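Local coordinates for xylose isomerase-like TIM barrel domain-containing protein (Thermus thermophilus, PDB 3AYV) that is of uncertain function but binds zinc ions in a TIM barrel related to xylose isomerase and may be involved in protection against oxidative stress, at residues M1-E13 with L19-D31. Residues are numbered along the deposited sequence; the frame is centred on the assembly and turned at random.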
loop_
_atom_site.group_PDB
_atom_site.type_symbol
_atom_site.label_atom_id
_atom_site.label_comp_id
_atom_site.label_asym_id
_atom_site.label_seq_id
_atom_site.Cartn_x
_atom_site.Cartn_y
_atom_site.Cartn_z
ATOM N N MET A 1 -12.058 -14.947 -1.620
ATOM C CA MET A 1 -10.961 -14.020 -1.201
ATOM C C MET A 1 -10.791 -12.908 -2.228
ATOM O O MET A 1 -10.885 -13.144 -3.443
ATOM C CB MET A 1 -9.639 -14.789 -1.041
ATOM C CG MET A 1 -9.568 -15.662 0.213
ATOM S SD MET A 1 -7.999 -16.512 0.399
ATOM C CE MET A 1 -8.044 -17.595 -1.042
ATOM N N ASP A 2 -10.526 -11.703 -1.725
ATOM C CA ASP A 2 -10.257 -10.534 -2.541
ATOM C C ASP A 2 -8.730 -10.431 -2.677
ATOM O O ASP A 2 -8.067 -9.903 -1.784
ATOM C CB ASP A 2 -10.826 -9.284 -1.847
ATOM C CG ASP A 2 -10.630 -8.005 -2.652
ATOM O OD1 ASP A 2 -10.000 -8.025 -3.735
ATOM O OD2 ASP A 2 -11.124 -6.949 -2.176
ATOM N N VAL A 3 -8.203 -10.974 -3.772
ATOM C CA VAL A 3 -6.757 -11.041 -3.996
ATOM C C VAL A 3 -6.459 -10.260 -5.245
ATOM O O VAL A 3 -7.088 -10.471 -6.285
ATOM C CB VAL A 3 -6.216 -12.502 -4.122
ATOM C CG1 VAL A 3 -4.690 -12.501 -4.119
ATOM C CG2 VAL A 3 -6.707 -13.360 -2.971
ATOM N N ARG A 4 -5.505 -9.335 -5.135
ATOM C CA ARG A 4 -5.239 -8.389 -6.187
ATOM C C ARG A 4 -3.758 -8.460 -6.528
ATOM O O ARG A 4 -2.940 -8.818 -5.670
ATOM C CB ARG A 4 -5.579 -6.969 -5.731
ATOM C CG ARG A 4 -6.944 -6.852 -5.079
ATOM C CD ARG A 4 -7.521 -5.480 -5.141
ATOM N NE ARG A 4 -8.822 -5.454 -4.454
ATOM C CZ ARG A 4 -9.458 -4.338 -4.105
ATOM N NH1 ARG A 4 -8.920 -3.147 -4.364
ATOM N NH2 ARG A 4 -10.625 -4.407 -3.482
ATOM N N LEU A 5 -3.427 -8.138 -7.774
ATOM C CA LEU A 5 -2.027 -8.020 -8.197
ATOM C C LEU A 5 -1.561 -6.568 -8.280
ATOM O O LEU A 5 -2.197 -5.743 -8.935
ATOM C CB LEU A 5 -1.811 -8.704 -9.557
ATOM C CG LEU A 5 -0.367 -8.686 -10.062
ATOM C CD1 LEU A 5 0.562 -9.516 -9.179
ATOM C CD2 LEU A 5 -0.325 -9.177 -11.511
ATOM N N ALA A 6 -0.442 -6.271 -7.626
ATOM C CA ALA A 6 0.233 -4.974 -7.766
ATOM C C ALA A 6 1.007 -4.913 -9.071
ATOM O O ALA A 6 1.748 -5.828 -9.379
ATOM C CB ALA A 6 1.198 -4.739 -6.582
ATOM N N PHE A 7 0.837 -3.832 -9.817
ATOM C CA PHE A 7 1.667 -3.546 -10.996
ATOM C C PHE A 7 1.667 -2.042 -11.230
ATOM O O PHE A 7 0.698 -1.357 -10.903
ATOM C CB PHE A 7 1.135 -4.288 -12.255
ATOM C CG PHE A 7 -0.310 -3.984 -12.581
ATOM C CD1 PHE A 7 -1.329 -4.713 -11.993
ATOM C CD2 PHE A 7 -0.639 -2.961 -13.462
ATOM C CE1 PHE A 7 -2.670 -4.424 -12.271
ATOM C CE2 PHE A 7 -1.983 -2.653 -13.759
ATOM C CZ PHE A 7 -3.000 -3.407 -13.181
ATOM N N PRO A 8 2.760 -1.506 -11.786
ATOM C CA PRO A 8 2.733 -0.101 -12.179
ATOM C C PRO A 8 1.867 0.129 -13.419
ATOM O O PRO A 8 1.773 -0.754 -14.293
ATOM C CB PRO A 8 4.198 0.209 -12.484
ATOM C CG PRO A 8 4.791 -1.118 -12.852
ATOM C CD PRO A 8 4.074 -2.136 -12.016
ATOM N N LEU A 9 1.258 1.308 -13.496
ATOM C CA LEU A 9 0.518 1.734 -14.676
ATOM C C LEU A 9 1.387 1.557 -15.936
ATOM O O LEU A 9 0.880 1.173 -17.006
ATOM C CB LEU A 9 0.079 3.185 -14.506
ATOM C CG LEU A 9 -0.687 3.821 -15.665
ATOM C CD1 LEU A 9 -1.961 2.986 -15.955
ATOM C CD2 LEU A 9 -0.994 5.278 -15.337
ATOM N N SER A 10 2.696 1.775 -15.786
ATOM C CA SER A 10 3.644 1.656 -16.896
ATOM C C SER A 10 3.751 0.234 -17.453
ATOM O O SER A 10 4.258 0.044 -18.559
ATOM C CB SER A 10 5.034 2.172 -16.494
ATOM O OG SER A 10 5.573 1.405 -15.433
ATOM N N ARG A 11 3.273 -0.752 -16.697
ATOM C CA ARG A 11 3.320 -2.146 -17.138
ATOM C C ARG A 11 1.940 -2.768 -17.190
ATOM O O ARG A 11 1.818 -3.977 -17.048
ATOM C CB ARG A 11 4.218 -2.973 -16.216
ATOM C CG ARG A 11 5.686 -2.680 -16.372
ATOM C CD ARG A 11 6.490 -3.290 -15.238
ATOM N NE ARG A 11 7.704 -2.508 -15.013
ATOM C CZ ARG A 11 8.385 -2.454 -13.866
ATOM N NH1 ARG A 11 7.992 -3.149 -12.794
ATOM N NH2 ARG A 11 9.471 -1.695 -13.792
ATOM N N ALA A 12 0.905 -1.952 -17.372
ATOM C CA ALA A 12 -0.471 -2.450 -17.316
ATOM C C ALA A 12 -0.752 -3.424 -18.460
ATOM O O ALA A 12 -1.303 -4.501 -18.235
ATOM C CB ALA A 12 -1.474 -1.305 -17.323
ATOM N N GLU A 13 -0.353 -3.039 -19.678
ATOM C CA GLU A 13 -0.486 -3.893 -20.877
ATOM C C GLU A 13 0.047 -5.306 -20.606
ATOM O O GLU A 13 -0.553 -6.307 -20.989
ATOM C CB GLU A 13 0.200 -3.237 -22.107
ATOM C CG GLU A 13 1.762 -3.307 -22.184
ATOM C CD GLU A 13 2.509 -2.518 -21.077
ATOM O OE1 GLU A 13 2.098 -1.382 -20.726
ATOM O OE2 GLU A 13 3.529 -3.043 -20.566
ATOM N N LEU A 19 -3.793 -11.108 -14.969
ATOM C CA LEU A 19 -4.893 -10.821 -14.039
ATOM C C LEU A 19 -6.158 -11.573 -14.381
ATOM O O LEU A 19 -6.800 -12.167 -13.514
ATOM C CB LEU A 19 -5.249 -9.323 -14.072
ATOM C CG LEU A 19 -4.347 -8.301 -13.408
ATOM C CD1 LEU A 19 -5.096 -6.997 -13.311
ATOM C CD2 LEU A 19 -3.977 -8.803 -12.043
ATOM N N GLN A 20 -6.529 -11.487 -15.657
ATOM C CA GLN A 20 -7.709 -12.141 -16.200
ATOM C C GLN A 20 -7.598 -13.637 -15.940
ATOM O O GLN A 20 -8.509 -14.252 -15.379
ATOM C CB GLN A 20 -7.789 -11.865 -17.708
ATOM C CG GLN A 20 -9.205 -11.816 -18.284
ATOM C CD GLN A 20 -10.128 -10.886 -17.498
ATOM O OE1 GLN A 20 -9.854 -9.683 -17.342
ATOM N NE2 GLN A 20 -11.221 -11.447 -16.984
ATOM N N ALA A 21 -6.447 -14.192 -16.311
ATOM C CA ALA A 21 -6.211 -15.632 -16.313
ATOM C C ALA A 21 -6.218 -16.234 -14.923
ATOM O O ALA A 21 -6.600 -17.391 -14.748
ATOM C CB ALA A 21 -4.905 -15.947 -17.022
ATOM N N LEU A 22 -5.808 -15.447 -13.926
ATOM C CA LEU A 22 -5.793 -15.932 -12.560
ATOM C C LEU A 22 -6.998 -15.456 -11.741
ATOM O O LEU A 22 -7.142 -15.839 -10.587
ATOM C CB LEU A 22 -4.477 -15.556 -11.872
ATOM C CG LEU A 22 -3.175 -16.186 -12.403
ATOM C CD1 LEU A 22 -1.978 -15.385 -11.906
ATOM C CD2 LEU A 22 -3.038 -17.678 -12.016
ATOM N N GLY A 23 -7.850 -14.628 -12.345
ATOM C CA GLY A 23 -9.029 -14.062 -11.667
ATOM C C GLY A 23 -8.661 -13.120 -10.533
ATOM O O GLY A 23 -9.318 -13.093 -9.489
ATOM N N LEU A 24 -7.595 -12.352 -10.735
ATOM C CA LEU A 24 -7.131 -11.415 -9.723
ATOM C C LEU A 24 -7.695 -10.009 -9.928
ATOM O O LEU A 24 -8.004 -9.576 -11.057
ATOM C CB LEU A 24 -5.596 -11.384 -9.701
ATOM C CG LEU A 24 -4.897 -12.660 -9.215
ATOM C CD1 LEU A 24 -3.409 -12.552 -9.441
ATOM C CD2 LEU A 24 -5.179 -12.945 -7.753
ATOM N N GLY A 25 -7.840 -9.296 -8.814
ATOM C CA GLY A 25 -8.105 -7.866 -8.867
ATOM C C GLY A 25 -6.801 -7.103 -9.142
ATOM O O GLY A 25 -5.751 -7.705 -9.423
ATOM N N ALA A 26 -6.860 -5.775 -9.056
ATOM C CA ALA A 26 -5.705 -4.956 -9.406
ATOM C C ALA A 26 -5.399 -3.932 -8.320
ATOM O O ALA A 26 -6.314 -3.368 -7.735
ATOM C CB ALA A 26 -5.956 -4.231 -10.719
ATOM N N GLU A 27 -4.110 -3.703 -8.071
ATOM C CA GLU A 27 -3.693 -2.486 -7.372
ATOM C C GLU A 27 -2.640 -1.806 -8.225
ATOM O O GLU A 27 -1.507 -2.298 -8.354
ATOM C CB GLU A 27 -3.166 -2.779 -5.965
ATOM C CG GLU A 27 -2.800 -1.489 -5.248
ATOM C CD GLU A 27 -2.854 -1.601 -3.755
ATOM O OE1 GLU A 27 -1.779 -1.607 -3.136
ATOM O OE2 GLU A 27 -3.968 -1.675 -3.200
ATOM N N VAL A 28 -3.020 -0.686 -8.821
ATOM C CA VAL A 28 -2.199 -0.041 -9.824
ATOM C C VAL A 28 -1.379 1.085 -9.213
ATOM O O VAL A 28 -1.929 2.012 -8.614
ATOM C CB VAL A 28 -3.057 0.581 -10.945
ATOM C CG1 VAL A 28 -2.125 1.059 -12.078
ATOM C CG2 VAL A 28 -4.074 -0.436 -11.476
ATOM N N TYR A 29 -0.065 1.008 -9.384
ATOM C CA TYR A 29 0.790 2.087 -8.921
ATOM C C TYR A 29 0.833 3.189 -9.957
ATOM O O TYR A 29 1.083 2.953 -11.146
ATOM C CB TYR A 29 2.183 1.545 -8.604
ATOM C CG TYR A 29 3.256 2.615 -8.596
ATOM C CD1 TYR A 29 3.401 3.481 -7.508
ATOM C CD2 TYR A 29 4.166 2.715 -9.648
ATOM C CE1 TYR A 29 4.411 4.457 -7.486
ATOM C CE2 TYR A 29 5.181 3.682 -9.642
ATOM C CZ TYR A 29 5.306 4.541 -8.558
ATOM O OH TYR A 29 6.337 5.476 -8.566
ATOM N N LEU A 30 0.581 4.411 -9.503
ATOM C CA LEU A 30 0.436 5.536 -10.411
ATOM C C LEU A 30 1.804 6.194 -10.661
ATOM O O LEU A 30 2.164 7.160 -9.973
ATOM C CB LEU A 30 -0.610 6.533 -9.875
ATOM C CG LEU A 30 -1.982 5.927 -9.531
ATOM C CD1 LEU A 30 -2.957 7.014 -9.030
ATOM C CD2 LEU A 30 -2.588 5.247 -10.753
ATOM N N ASP A 31 2.544 5.653 -11.640
ATOM C CA ASP A 31 3.829 6.235 -12.092
ATOM C C ASP A 31 3.690 7.757 -12.208
ATOM O O ASP A 31 2.846 8.278 -12.976
ATOM C CB ASP A 31 4.285 5.678 -13.469
ATOM C CG ASP A 31 4.421 4.169 -13.502
ATOM O OD1 ASP A 31 3.393 3.456 -13.414
ATOM O OD2 ASP A 31 5.568 3.683 -13.653
#
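Asp31 closes the C-terminal end of the pairing between strands 3-8 and 25-29 with both carboxylate oxygens. OD1 takes the backbone N of Ser10 at 3.0 Å, and OD2 takes Ser10 OG at 2.9 Å. Both donors stand above the carboxylate plane. Ser10 OG sits between its own backbone N and carbonyl carbon (chi1 62°), which brings it to the same carboxylate as its N-H. With an alanine at Asp31, Ser10 would probably lose both acceptors and the turn after strand 3-8 be freer to shift.

Six backbone hydrogen bonds, from Gly25 N to Val3 O through Leu9 N to Tyr29 O, join the parallel strands. Phe7, Leu5, Ala26 and Val28 point to the helical side. The Phe7 ring, its CG set between backbone N and carbonyl carbon (chi1 56°), lies over the second strand, where CE1 meets Ala26 CB and CZ meets Val28 CG2, both at 3.6 Å. Leu19 reaches in from helix 12-22 with its two methyls: CD1 touches Phe7 CE1 at 3.7 Å, and CD2 presses tightly on Leu5 CB at 3.3 Å. Near the start of the pairing, Leu24 CD2 lies 3.7 Å from Val3 CG1.

Arg4, Ala6, Glu27 and Tyr29 point to the other side of the sheet. Arg4 holds Asp2 side-on through NE and NH2, and NH2 also bridges to Asp91. Glu27 hydrogen-bonds through OE2 to Ser53 and through OE1 to the zinc ligand His187, which it may help position. This is the first beta-alpha-beta unit of a TIM barrel, with helix 12-22 packed outside and the zinc sites at the C-terminal mouth.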